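Local coordinates for fructosyl amine:oxygen oxidoreductase (Neosartorya fumigata, PDB 4WCT), which probably catalyses the FAD-dependent oxidative deglycation of fructosyl amines (Amadori products), using molecular oxygen as the electron acceptor, at residues W102-F112 / I179-A188. Numbering follows the deposited sequence. Where two conformers were deposited one is given.
Sequences WKTDPVFQPYF and IHAKKAMISA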
ATOM      1  N   TRP A 102       5.098  15.435   0.867  1.00  8.17           N
ATOM      2  CA  TRP A 102       4.458  15.440  -0.425  1.00  7.98           C
ATOM      3  C   TRP A 102       4.348  16.857  -0.944  1.00  9.02           C
ATOM      4  O   TRP A 102       4.214  17.059  -2.151  1.00 10.57           O
ATOM      5  CB  TRP A 102       3.045  14.817  -0.361  1.00  8.02           C
ATOM      6  CG  TRP A 102       3.038  13.313  -0.405  1.00  6.85           C
ATOM      7  CD1 TRP A 102       2.562  12.496   0.566  1.00  8.21           C
ATOM      8  CD2 TRP A 102       3.433  12.465  -1.486  1.00  7.33           C
ATOM      9  NE1 TRP A 102       2.649  11.190   0.168  1.00  8.82           N
ATOM     10  CE2 TRP A 102       3.261  11.138  -1.048  1.00  7.63           C
ATOM     11  CE3 TRP A 102       4.061  12.684  -2.724  1.00  8.62           C
ATOM     12  CZ2 TRP A 102       3.597  10.028  -1.851  1.00  8.32           C
ATOM     13  CZ3 TRP A 102       4.352  11.591  -3.526  1.00  9.93           C
ATOM     14  CH2 TRP A 102       4.118  10.280  -3.068  1.00  8.85           C
ATOM     15  N   LYS A 103       4.279  17.831  -0.030  1.00  9.66           N
ATOM     16  CA  LYS A 103       4.083  19.202  -0.437  1.00  9.55           C
ATOM     17  C   LYS A 103       5.415  19.913  -0.636  1.00 11.62           C
ATOM     18  O   LYS A 103       5.427  21.089  -1.058  1.00 11.93           O
ATOM     19  CB  LYS A 103       3.243  19.943   0.609  1.00 11.91           C
ATOM     20  CG  LYS A 103       1.793  19.483   0.596  1.00 14.13           C
ATOM     21  CD  LYS A 103       0.896  20.382   1.434  1.00 17.56           C
ATOM     22  CE  LYS A 103       1.202  20.339   2.922  1.00 22.33           C
ATOM     23  NZ  LYS A 103       0.127  20.956   3.777  1.00 26.89           N
ATOM     24  N   THR A 104       6.531  19.279  -0.272  1.00 10.01           N
ATOM     25  CA  THR A 104       7.807  20.001  -0.172  0.50 13.75           C
ATOM     26  C   THR A 104       9.002  19.309  -0.846  1.00 11.75           C
ATOM     27  O   THR A 104       9.865  19.963  -1.443  1.00 11.88           O
ATOM     28  CB  THR A 104       8.136  20.329   1.302  0.50 16.08           C
ATOM     29  OG1 THR A 104       7.263  21.366   1.751  0.50 22.68           O
ATOM     30  CG2 THR A 104       9.569  20.837   1.458  0.50 18.07           C
ATOM     31  N   ASP A 105       9.147  18.005  -0.640  1.00  8.88           N
ATOM     32  CA  ASP A 105      10.375  17.312  -1.080  1.00 10.02           C
ATOM     33  C   ASP A 105      10.423  17.264  -2.600  1.00  9.56           C
ATOM     34  O   ASP A 105       9.507  16.708  -3.230  1.00  8.84           O
ATOM     35  CB  ASP A 105      10.378  15.883  -0.514  1.00  9.33           C
ATOM     36  CG  ASP A 105      11.655  15.113  -0.786  1.00 10.33           C
ATOM     37  OD1 ASP A 105      12.321  15.307  -1.839  1.00 10.53           O
ATOM     38  OD2 ASP A 105      11.934  14.202   0.066  1.00 12.19           O
ATOM     39  N   PRO A 106      11.499  17.794  -3.226  1.00  9.54           N
ATOM     40  CA  PRO A 106      11.522  17.870  -4.686  1.00  9.27           C
ATOM     41  C   PRO A 106      11.358  16.518  -5.419  1.00  8.13           C
ATOM     42  O   PRO A 106      10.839  16.480  -6.531  1.00  9.43           O
ATOM     43  CB  PRO A 106      12.917  18.455  -4.979  1.00 10.70           C
ATOM     44  CG  PRO A 106      13.185  19.280  -3.778  1.00 10.21           C
ATOM     45  CD  PRO A 106      12.618  18.547  -2.624  1.00 10.11           C
ATOM     46  N   VAL A 107      11.722  15.425  -4.775  1.00  8.18           N
ATOM     47  CA  VAL A 107      11.608  14.129  -5.393  1.00  9.74           C
ATOM     48  C   VAL A 107      10.138  13.692  -5.471  1.00  8.66           C
ATOM     49  O   VAL A 107       9.748  12.954  -6.382  1.00  9.03           O
ATOM     50  CB  VAL A 107      12.424  13.108  -4.580  1.00 10.40           C
ATOM     51  CG1 VAL A 107      12.070  11.687  -4.964  1.00 10.94           C
ATOM     52  CG2 VAL A 107      13.913  13.372  -4.781  1.00 10.87           C
ATOM     53  N   PHE A 108       9.329  14.134  -4.506  1.00  7.92           N
ATOM     54  CA  PHE A 108       7.943  13.636  -4.377  1.00  8.78           C
ATOM     55  C   PHE A 108       6.859  14.655  -4.742  1.00  9.43           C
ATOM     56  O   PHE A 108       5.765  14.304  -5.157  1.00  8.59           O
ATOM     57  CB  PHE A 108       7.732  13.109  -2.963  1.00  9.03           C
ATOM     58  CG  PHE A 108       8.644  11.977  -2.625  1.00  7.82           C
ATOM     59  CD1 PHE A 108       8.381  10.707  -3.102  1.00  9.55           C
ATOM     60  CD2 PHE A 108       9.797  12.183  -1.887  1.00 10.44           C
ATOM     61  CE1 PHE A 108       9.244   9.674  -2.819  1.00  9.30           C
ATOM     62  CE2 PHE A 108      10.694  11.152  -1.654  1.00  9.78           C
ATOM     63  CZ  PHE A 108      10.372   9.881  -2.069  1.00 10.58           C
ATOM     64  N   GLN A 109       7.158  15.916  -4.507  1.00  8.16           N
ATOM     65  CA  GLN A 109       6.181  16.995  -4.649  1.00  9.49           C
ATOM     66  C   GLN A 109       5.463  17.105  -5.993  1.00  8.59           C
ATOM     67  O   GLN A 109       4.254  17.400  -6.010  1.00  9.82           O
ATOM     68  CB  GLN A 109       6.881  18.314  -4.363  1.00 11.82           C
ATOM     69  CG  GLN A 109       5.978  19.536  -4.430  1.00 12.24           C
ATOM     70  CD  GLN A 109       5.937  20.155  -5.784  1.00 12.14           C
ATOM     71  OE1 GLN A 109       6.664  19.773  -6.694  1.00 13.42           O
ATOM     72  NE2 GLN A 109       5.031  21.123  -5.951  1.00 20.36           N
ATOM     73  N   PRO A 110       6.116  16.731  -7.102  1.00  8.43           N
ATOM     74  CA  PRO A 110       5.403  16.824  -8.371  1.00  8.84           C
ATOM     75  C   PRO A 110       4.259  15.836  -8.515  1.00  8.42           C
ATOM     76  O   PRO A 110       3.448  15.965  -9.447  1.00 10.60           O
ATOM     77  CB  PRO A 110       6.481  16.484  -9.380  1.00  9.99           C
ATOM     78  CG  PRO A 110       7.719  17.054  -8.741  1.00 10.00           C
ATOM     79  CD  PRO A 110       7.574  16.627  -7.310  1.00  9.33           C
ATOM     80  N   TYR A 111       4.236  14.832  -7.634  1.00  8.38           N
ATOM     81  CA  TYR A 111       3.360  13.673  -7.811  1.00  8.46           C
ATOM     82  C   TYR A 111       2.186  13.652  -6.827  1.00 10.92           C
ATOM     83  O   TYR A 111       1.387  12.705  -6.830  1.00 12.56           O
ATOM     84  CB  TYR A 111       4.213  12.398  -7.670  1.00  7.49           C
ATOM     85  CG  TYR A 111       5.354  12.371  -8.663  1.00  8.20           C
ATOM     86  CD1 TYR A 111       5.097  12.496 -10.020  1.00 10.01           C
ATOM     87  CD2 TYR A 111       6.673  12.553  -8.233  1.00  8.29           C
ATOM     88  CE1 TYR A 111       6.139  12.579 -10.929  1.00 10.93           C
ATOM     89  CE2 TYR A 111       7.712  12.703  -9.141  1.00  8.95           C
ATOM     90  CZ  TYR A 111       7.427  12.799 -10.476  1.00  9.46           C
ATOM     91  OH  TYR A 111       8.467  12.865 -11.401  1.00 12.26           O
ATOM     92  N   PHE A 112       2.036  14.701  -6.017  1.00  8.63           N
ATOM     93  CA  PHE A 112       0.891  14.809  -5.095  1.00  9.06           C
ATOM     94  C   PHE A 112      -0.118  15.802  -5.583  1.00  9.66           C
ATOM     95  O   PHE A 112       0.257  16.883  -6.043  1.00  9.88           O
ATOM     96  CB  PHE A 112       1.345  15.214  -3.703  1.00  8.98           C
ATOM     97  CG  PHE A 112       0.225  15.481  -2.728  1.00 10.87           C
ATOM     98  CD1 PHE A 112      -0.787  14.554  -2.503  1.00 10.59           C
ATOM     99  CD2 PHE A 112       0.254  16.636  -1.948  1.00 13.58           C
ATOM    100  CE1 PHE A 112      -1.829  14.845  -1.600  1.00 11.61           C
ATOM    101  CE2 PHE A 112      -0.738  16.896  -0.998  1.00 13.72           C
ATOM    102  CZ  PHE A 112      -1.756  15.987  -0.795  1.00 12.30           C
ATOM    103  N   ILE A 179      -1.846  10.424  -5.111  1.00  9.11           N
ATOM    104  CA  ILE A 179      -0.459  10.466  -5.496  1.00  8.97           C
ATOM    105  C   ILE A 179      -0.215   9.595  -6.716  1.00  8.94           C
ATOM    106  O   ILE A 179      -0.831   8.538  -6.882  1.00  8.51           O
ATOM    107  CB  ILE A 179       0.457  10.023  -4.327  1.00  9.84           C
ATOM    108  CG1 ILE A 179       0.022   8.669  -3.794  1.00 12.95           C
ATOM    109  CG2 ILE A 179       0.386  11.069  -3.214  1.00 10.06           C
ATOM    110  CD1 ILE A 179       1.125   7.890  -3.111  1.00 13.16           C
ATOM    111  N   HIS A 180       0.696  10.030  -7.581  1.00  8.17           N
ATOM    112  CA  HIS A 180       1.105   9.197  -8.683  1.00  8.14           C
ATOM    113  C   HIS A 180       2.179   8.252  -8.198  1.00  8.45           C
ATOM    114  O   HIS A 180       3.374   8.579  -8.234  1.00  8.54           O
ATOM    115  CB  HIS A 180       1.603  10.016  -9.863  1.00  9.56           C
ATOM    116  CG  HIS A 180       1.592   9.259 -11.152  1.00 10.22           C
ATOM    117  ND1 HIS A 180       2.178   8.017 -11.303  1.00  9.94           N
ATOM    118  CD2 HIS A 180       0.961   9.520 -12.321  1.00 10.43           C
ATOM    119  CE1 HIS A 180       1.931   7.563 -12.516  1.00 12.49           C
ATOM    120  NE2 HIS A 180       1.216   8.472 -13.165  1.00 12.07           N
ATOM    121  N   ALA A 181       1.758   7.135  -7.628  1.00  8.57           N
ATOM    122  CA  ALA A 181       2.687   6.288  -6.845  1.00  8.28           C
ATOM    123  C   ALA A 181       3.803   5.750  -7.735  1.00  9.19           C
ATOM    124  O   ALA A 181       4.988   5.712  -7.317  1.00  9.26           O
ATOM    125  CB  ALA A 181       1.935   5.139  -6.168  1.00  9.12           C
ATOM    126  N   LYS A 182       3.445   5.341  -8.946  0.50  8.30           N
ATOM    127  CA  LYS A 182       4.408   4.757  -9.864  0.50  8.71           C
ATOM    128  C   LYS A 182       5.515   5.754 -10.207  0.50  8.86           C
ATOM    129  O   LYS A 182       6.715   5.457 -10.057  0.50  9.11           O
ATOM    130  CB  LYS A 182       3.704   4.320 -11.131  0.50  8.01           C
ATOM    131  CG  LYS A 182       4.629   3.721 -12.165  0.50  8.62           C
ATOM    132  CD  LYS A 182       3.823   3.273 -13.361  0.50  9.08           C
ATOM    133  CE  LYS A 182       4.649   2.482 -14.354  0.50  9.77           C
ATOM    134  NZ  LYS A 182       3.730   1.912 -15.372  0.50 11.75           N
ATOM    135  N   LYS A 183       5.121   6.955 -10.627  1.00  9.45           N
ATOM    136  CA  LYS A 183       6.117   7.989 -10.961  1.00  8.23           C
ATOM    137  C   LYS A 183       6.917   8.468  -9.762  1.00  9.16           C
ATOM    138  O   LYS A 183       8.133   8.738  -9.889  1.00  8.63           O
ATOM    139  CB  LYS A 183       5.465   9.187 -11.667  1.00  9.65           C
ATOM    140  CG  LYS A 183       5.136   8.899 -13.111  1.00 11.74           C
ATOM    141  CD  LYS A 183       4.511  10.093 -13.815  1.00 16.77           C
ATOM    142  CE  LYS A 183       4.126   9.666 -15.213  1.00 21.15           C
ATOM    143  NZ  LYS A 183       3.720  10.838 -16.004  1.00 24.51           N
ATOM    144  N   ALA A 184       6.293   8.487  -8.584  1.00  7.81           N
ATOM    145  CA  ALA A 184       7.002   8.918  -7.396  1.00  7.34           C
ATOM    146  C   ALA A 184       8.034   7.865  -6.978  1.00  8.83           C
ATOM    147  O   ALA A 184       9.128   8.180  -6.573  1.00  7.85           O
ATOM    148  CB  ALA A 184       6.032   9.199  -6.284  1.00  8.66           C
ATOM    149  N   MET A 185       7.697   6.598  -7.143  1.00  8.17           N
ATOM    150  CA  MET A 185       8.638   5.516  -6.834  1.00  8.59           C
ATOM    151  C   MET A 185       9.821   5.543  -7.811  1.00  8.28           C
ATOM    152  O   MET A 185      10.976   5.434  -7.400  1.00  8.83           O
ATOM    153  CB  MET A 185       7.914   4.155  -6.871  1.00 11.07           C
ATOM    154  CG  MET A 185       8.839   3.003  -6.602  1.00 11.56           C
ATOM    155  SD  MET A 185       7.866   1.464  -6.400  1.00 17.18           S
ATOM    156  CE  MET A 185       6.996   1.416  -7.922  1.00 13.51           C
ATOM    157  N   ILE A 186       9.538   5.765  -9.086  1.00  8.48           N
ATOM    158  CA  ILE A 186      10.574   5.907 -10.113  1.00  9.71           C
ATOM    159  C   ILE A 186      11.466   7.117  -9.808  1.00  9.22           C
ATOM    160  O   ILE A 186      12.699   7.059  -9.943  1.00  9.42           O
ATOM    161  CB  ILE A 186       9.954   6.055 -11.507  1.00 10.53           C
ATOM    162  CG1 ILE A 186       9.288   4.715 -11.932  1.00 11.34           C
ATOM    163  CG2 ILE A 186      11.014   6.464 -12.518  1.00 11.42           C
ATOM    164  CD1 ILE A 186       8.457   4.768 -13.200  1.00  9.69           C
ATOM    165  N   SER A 187      10.849   8.193  -9.377  1.00  7.69           N
ATOM    166  CA  SER A 187      11.574   9.402  -8.975  1.00  8.40           C
ATOM    167  C   SER A 187      12.530   9.111  -7.830  1.00  8.61           C
ATOM    168  O   SER A 187      13.704   9.515  -7.871  1.00  8.89           O
ATOM    169  CB  SER A 187      10.584  10.530  -8.633  1.00  9.24           C
ATOM    170  OG  SER A 187      11.242  11.729  -8.243  1.00  9.73           O
ATOM    171  N   ALA A 188      12.066   8.376  -6.819  1.00  8.07           N
ATOM    172  CA  ALA A 188      12.912   8.038  -5.680  1.00  8.27           C
ATOM    173  C   ALA A 188      14.084   7.141  -6.078  1.00  7.74           C
ATOM    174  O   ALA A 188      15.228   7.360  -5.666  1.00  9.12           O
ATOM    175  CB  ALA A 188      12.069   7.436  -4.587  1.00  9.18           C
TER
HETATM  176  O   HOH W   1      11.112  14.935  -9.270  1.00 30.12           O
HETATM  177  O   HOH W   2      10.938  13.189 -10.463  1.00 18.78           O
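Tyr111 lays its ring on the first turns of helix 181-194, with the backbone of Lys183 and Ala184 under one face and Pro110 CB over the other. CG lies anti to its own carbonyl carbon (chi1 -57°), which puts the ring over the Lys183-Ala184 backbone. CE1 of Tyr111 meets Lys183 CB at 3.5 Å, and CE2 of Tyr111 meets Ser187 CB at 3.6 Å. The Lys183 chain crosses the tyrosine at about a right angle and runs on, extended, to salt bridges with Asp292 and Glu291. At the phenol end a water joins Tyr111 OH to Ser187 OG. That same Ser187 OG, anti to its backbone N, donates to Val107 O over 2.7 Å, in the carbonyl plane and on a lone pair, so the serine ties the helix to the loop directly and through solvent. Beside it, Phe108 CZ packs on Ala188 CB at 3.9 Å.

At the other end of the contact, Trp102 turns the face of its indole to Ile179. Ile179 CG2 stands 3.5 Å from the centroid of the six-membered ring of Trp102, 11° off the normal, a CH-pi contact, while Ile179 CD1 lies 3.5 Å from Trp102 CZ2. Ala184 CB sits at the indole edge, in plane, and also touches the Tyr111 ring; Trp102 NE1 is hydrogen-bonded to Met391 O.

Just before the helix, His180 N donates to Tyr111 O (2.9 Å, 161°), next to the non-hydrogen-bonded antiparallel pair Phe112-Ile179. His180 is also the helix N-cap, its ND1 accepting from Lys183 N. A short antiparallel bridge running into an N-capped helix thus joins the loop after helix 86-102 to helix 181-194 within the FAD-dependent oxidoreductase fold, with the Ile179 side chain about 6 Å from the bound FAD.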